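Local coordinates for ActII protein (Streptomyces coelicolor, PDB 2OPT), which binds actinorhodin and its biosynthetic precursor (S)-DNPA and probably represses transcription as a TetR-family DNA-binding regulator, at residues I60-P68 / M82-H93. Sequence-based numbering, arbitrary orientation.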
loop_
_atom_site.group_PDB
_atom_site.type_symbol
_atom_site.label_atom_id
_atom_site.label_comp_id
_atom_site.label_asym_id
_atom_site.label_seq_id
_atom_site.Cartn_x
_atom_site.Cartn_y
_atom_site.Cartn_z
ATOM N N ILE A 60 -4.371 10.499 -17.729
ATOM C CA ILE A 60 -5.263 10.191 -18.851
ATOM C C ILE A 60 -6.175 8.966 -18.657
ATOM O O ILE A 60 -7.301 8.920 -19.157
ATOM C CB ILE A 60 -4.462 10.111 -20.153
ATOM C CG1 ILE A 60 -5.352 10.578 -21.300
ATOM C CG2 ILE A 60 -3.874 8.664 -20.386
ATOM C CD1 ILE A 60 -4.576 10.865 -22.534
ATOM N N VAL A 61 -5.667 7.938 -17.977
ATOM C CA VAL A 61 -6.425 6.705 -17.744
ATOM C C VAL A 61 -7.526 6.920 -16.662
ATOM O O VAL A 61 -8.462 6.161 -16.570
ATOM C CB VAL A 61 -5.461 5.575 -17.272
ATOM C CG1 VAL A 61 -4.558 5.202 -18.380
ATOM C CG2 VAL A 61 -4.580 6.043 -16.052
ATOM N N LEU A 62 -7.366 7.935 -15.809
ATOM C CA LEU A 62 -8.328 8.236 -14.743
ATOM C C LEU A 62 -9.676 8.665 -15.266
ATOM O O LEU A 62 -10.651 8.664 -14.528
ATOM C CB LEU A 62 -7.793 9.340 -13.847
ATOM C CG LEU A 62 -6.603 8.916 -12.983
ATOM C CD1 LEU A 62 -6.165 10.071 -12.013
ATOM C CD2 LEU A 62 -7.016 7.710 -12.150
ATOM N N THR A 63 -9.724 9.025 -16.551
ATOM C CA THR A 63 -10.969 9.211 -17.227
ATOM C C THR A 63 -11.814 7.970 -17.091
ATOM O O THR A 63 -13.030 8.061 -17.131
ATOM C CB THR A 63 -10.777 9.542 -18.746
ATOM O OG1 THR A 63 -11.965 10.185 -19.189
ATOM C CG2 THR A 63 -10.586 8.290 -19.606
ATOM N N GLU A 64 -11.165 6.793 -16.950
ATOM C CA GLU A 64 -11.870 5.481 -16.881
ATOM C C GLU A 64 -12.603 5.202 -15.582
ATOM O O GLU A 64 -13.407 4.271 -15.479
ATOM C CB GLU A 64 -10.854 4.348 -17.109
ATOM C CG GLU A 64 -10.104 4.426 -18.440
ATOM C CD GLU A 64 -9.235 3.185 -18.747
ATOM O OE1 GLU A 64 -9.368 2.126 -18.092
ATOM O OE2 GLU A 64 -8.434 3.281 -19.681
ATOM N N VAL A 65 -12.287 5.972 -14.555
ATOM C CA VAL A 65 -12.838 5.733 -13.241
ATOM C C VAL A 65 -14.145 6.513 -13.094
ATOM O O VAL A 65 -14.161 7.756 -13.146
ATOM C CB VAL A 65 -11.892 6.215 -12.125
ATOM C CG1 VAL A 65 -12.579 6.024 -10.756
ATOM C CG2 VAL A 65 -10.566 5.488 -12.218
ATOM N N GLU A 66 -15.245 5.812 -12.887
ATOM C CA GLU A 66 -16.480 6.526 -12.835
ATOM C C GLU A 66 -16.936 6.604 -11.352
ATOM O O GLU A 66 -17.122 5.595 -10.684
ATOM C CB GLU A 66 -17.474 5.913 -13.838
ATOM C CG GLU A 66 -18.079 6.947 -14.880
ATOM C CD GLU A 66 -17.179 7.273 -16.086
ATOM O OE1 GLU A 66 -16.606 8.388 -16.164
ATOM O OE2 GLU A 66 -17.061 6.423 -16.984
ATOM N N VAL A 67 -17.037 7.833 -10.861
ATOM C CA VAL A 67 -17.491 8.124 -9.524
ATOM C C VAL A 67 -18.930 8.591 -9.688
ATOM O O VAL A 67 -19.199 9.553 -10.411
ATOM C CB VAL A 67 -16.642 9.244 -8.855
ATOM C CG1 VAL A 67 -17.063 9.391 -7.426
ATOM C CG2 VAL A 67 -15.149 8.892 -8.944
ATOM N N PRO A 68 -19.883 7.860 -9.089
ATOM C CA PRO A 68 -21.272 8.224 -9.348
ATOM C C PRO A 68 -21.715 9.471 -8.630
ATOM O O PRO A 68 -21.112 9.894 -7.608
ATOM C CB PRO A 68 -22.030 7.008 -8.825
ATOM C CG PRO A 68 -21.145 6.489 -7.727
ATOM C CD PRO A 68 -19.773 6.643 -8.253
ATOM N N MET A 82 -17.401 2.747 -7.030
ATOM C CA MET A 82 -16.309 3.642 -7.391
ATOM C C MET A 82 -14.949 2.983 -7.185
ATOM O O MET A 82 -14.016 3.210 -7.956
ATOM C CB MET A 82 -16.395 4.937 -6.580
ATOM C CG MET A 82 -15.069 5.652 -6.395
ATOM S SD MET A 82 -15.125 6.863 -5.061
ATOM C CE MET A 82 -14.521 5.885 -3.689
ATOM N N CYS A 83 -14.840 2.165 -6.142
ATOM C CA CYS A 83 -13.600 1.453 -5.855
ATOM C C CYS A 83 -13.350 0.352 -6.880
ATOM O O CYS A 83 -12.216 0.133 -7.307
ATOM C CB CYS A 83 -13.635 0.861 -4.445
ATOM S SG CYS A 83 -13.415 2.070 -3.121
ATOM N N ARG A 84 -14.417 -0.337 -7.270
ATOM C CA ARG A 84 -14.328 -1.385 -8.279
ATOM C C ARG A 84 -13.919 -0.806 -9.629
ATOM O O ARG A 84 -13.206 -1.445 -10.402
ATOM C CB ARG A 84 -15.662 -2.123 -8.403
ATOM C CG ARG A 84 -15.943 -3.095 -7.265
ATOM C CD ARG A 84 -17.204 -3.907 -7.528
ATOM N NE ARG A 84 -17.800 -4.414 -6.295
ATOM C CZ ARG A 84 -19.053 -4.176 -5.919
ATOM N NH1 ARG A 84 -19.513 -4.679 -4.781
ATOM N NH2 ARG A 84 -19.847 -3.435 -6.679
ATOM N N SER A 85 -14.375 0.412 -9.902
ATOM C CA SER A 85 -13.990 1.137 -11.134
ATOM C C SER A 85 -12.500 1.480 -11.213
ATOM O O SER A 85 -11.843 1.335 -12.250
ATOM C CB SER A 85 -14.821 2.434 -11.254
ATOM O OG SER A 85 -14.792 2.970 -12.584
ATOM N N LEU A 86 -11.949 1.937 -10.105
ATOM C CA LEU A 86 -10.549 2.157 -10.018
ATOM C C LEU A 86 -9.753 0.878 -10.198
ATOM O O LEU A 86 -8.737 0.860 -10.901
ATOM C CB LEU A 86 -10.239 2.706 -8.614
ATOM C CG LEU A 86 -8.819 3.218 -8.444
ATOM C CD1 LEU A 86 -8.375 4.330 -9.437
ATOM C CD2 LEU A 86 -8.669 3.723 -7.015
ATOM N N ARG A 87 -10.225 -0.211 -9.599
ATOM C CA ARG A 87 -9.551 -1.486 -9.713
ATOM C C ARG A 87 -9.541 -1.949 -11.146
ATOM O O ARG A 87 -8.554 -2.471 -11.634
ATOM C CB ARG A 87 -10.241 -2.535 -8.803
ATOM C CG ARG A 87 -9.656 -3.944 -8.934
ATOM C CD ARG A 87 -10.541 -5.043 -8.266
ATOM N NE ARG A 87 -9.855 -6.350 -8.155
ATOM C CZ ARG A 87 -10.486 -7.506 -8.186
ATOM N NH1 ARG A 87 -11.805 -7.552 -8.325
ATOM N NH2 ARG A 87 -9.800 -8.616 -8.096
ATOM N N ARG A 88 -10.670 -1.760 -11.823
ATOM C CA ARG A 88 -10.857 -2.143 -13.225
ATOM C C ARG A 88 -9.781 -1.480 -14.080
ATOM O O ARG A 88 -9.150 -2.106 -14.931
ATOM C CB ARG A 88 -12.250 -1.666 -13.631
ATOM C CG ARG A 88 -12.792 -2.094 -15.003
ATOM C CD ARG A 88 -14.265 -1.770 -15.036
ATOM N NE ARG A 88 -14.972 -2.585 -14.067
ATOM C CZ ARG A 88 -15.859 -2.132 -13.189
ATOM N NH1 ARG A 88 -16.417 -2.994 -12.337
ATOM N NH2 ARG A 88 -16.235 -0.856 -13.212
ATOM N N MET A 89 -9.569 -0.186 -13.817
ATOM C CA MET A 89 -8.649 0.650 -14.596
ATOM C C MET A 89 -7.233 0.117 -14.486
ATOM O O MET A 89 -6.582 -0.083 -15.465
ATOM C CB MET A 89 -8.715 2.106 -14.094
ATOM C CG MET A 89 -7.713 3.046 -14.771
ATOM S SD MET A 89 -7.373 4.500 -13.765
ATOM C CE MET A 89 -6.350 3.855 -12.440
ATOM N N PHE A 90 -6.759 -0.094 -13.252
ATOM C CA PHE A 90 -5.448 -0.734 -12.988
ATOM C C PHE A 90 -5.294 -2.089 -13.694
ATOM O O PHE A 90 -4.277 -2.349 -14.317
ATOM C CB PHE A 90 -5.264 -0.918 -11.499
ATOM C CG PHE A 90 -4.922 0.381 -10.772
ATOM C CD1 PHE A 90 -3.903 1.194 -11.234
ATOM C CD2 PHE A 90 -5.635 0.781 -9.650
ATOM C CE1 PHE A 90 -3.577 2.406 -10.549
ATOM C CE2 PHE A 90 -5.321 1.978 -8.985
ATOM C CZ PHE A 90 -4.308 2.771 -9.447
ATOM N N LEU A 91 -6.325 -2.912 -13.638
ATOM C CA LEU A 91 -6.307 -4.244 -14.271
ATOM C C LEU A 91 -6.231 -4.160 -15.785
ATOM O O LEU A 91 -5.749 -5.099 -16.452
ATOM C CB LEU A 91 -7.501 -5.112 -13.826
ATOM C CG LEU A 91 -7.491 -5.530 -12.339
ATOM C CD1 LEU A 91 -8.593 -6.502 -12.001
ATOM C CD2 LEU A 91 -6.170 -6.103 -11.922
ATOM N N ALA A 92 -6.686 -3.040 -16.331
ATOM C CA ALA A 92 -6.665 -2.800 -17.765
ATOM C C ALA A 92 -5.266 -2.349 -18.235
ATOM O O ALA A 92 -4.920 -2.519 -19.397
ATOM C CB ALA A 92 -7.697 -1.748 -18.107
ATOM N N HIS A 93 -4.470 -1.791 -17.323
ATOM C CA HIS A 93 -3.251 -1.060 -17.686
ATOM C C HIS A 93 -2.024 -1.551 -16.964
ATOM O O HIS A 93 -1.772 -1.192 -15.781
ATOM C CB HIS A 93 -3.411 0.482 -17.535
ATOM C CG HIS A 93 -4.513 1.049 -18.389
ATOM N ND1 HIS A 93 -4.406 1.155 -19.755
ATOM C CD2 HIS A 93 -5.760 1.479 -18.078
ATOM C CE1 HIS A 93 -5.523 1.643 -20.253
ATOM N NE2 HIS A 93 -6.363 1.840 -19.261
HETATM O O HOH W 1 -12.636 1.678 -14.813
#
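H93 and E64 reach toward each other from opposite directions and join in a His-carboxylate hydrogen bond. H93 NE2 donates to E64 OE2 at 2.6 Å. The N-H meets the oxygen on its syn side but clearly tilted out of the carboxylate plane. The oxygen itself lies near the imidazole plane, and the carboxylate is turned 52° from that plane. V61 CG1 sits over one face of the same ring, 3.9 Å from its centroid, in a CH-pi contact. The ring is also tied at ND1 to D20 of helix 8-22. A leucine here would probably leave the E64 carboxylate without its N-H partner and break the link to D20.

M89 carries the middle of the contact. Its CG stands anti to the backbone N (chi1 176°), which sends the side chain out to the facing segment. In the conformer described, SD touches V61 CG2, lies 3.6 Å from L62 CD2 and meets V65 CG2. That same V65 methyl packs on L86 CD1 at 3.7 Å.

Farther along the chain, S85 OG accepts a nearly straight bond from E66 N (2.9 Å, 169°). A water donates to both E64 O and S85 O, bridging the two backbones. Next, V67 lies alongside M82, and P68 CD rests on M82 CB at 4.1 Å.

The contact thus lays segment 60-68, which continues from helix 50-61, along helix 75-92. This is consistent with the TetR fold, in which the N-terminal DNA-binding part meets the C-terminal domain. Helix 8-22 touches V61 and H93, L96 of helix 96-100 touches V61 and M89, and helix 128-150 packs on L86.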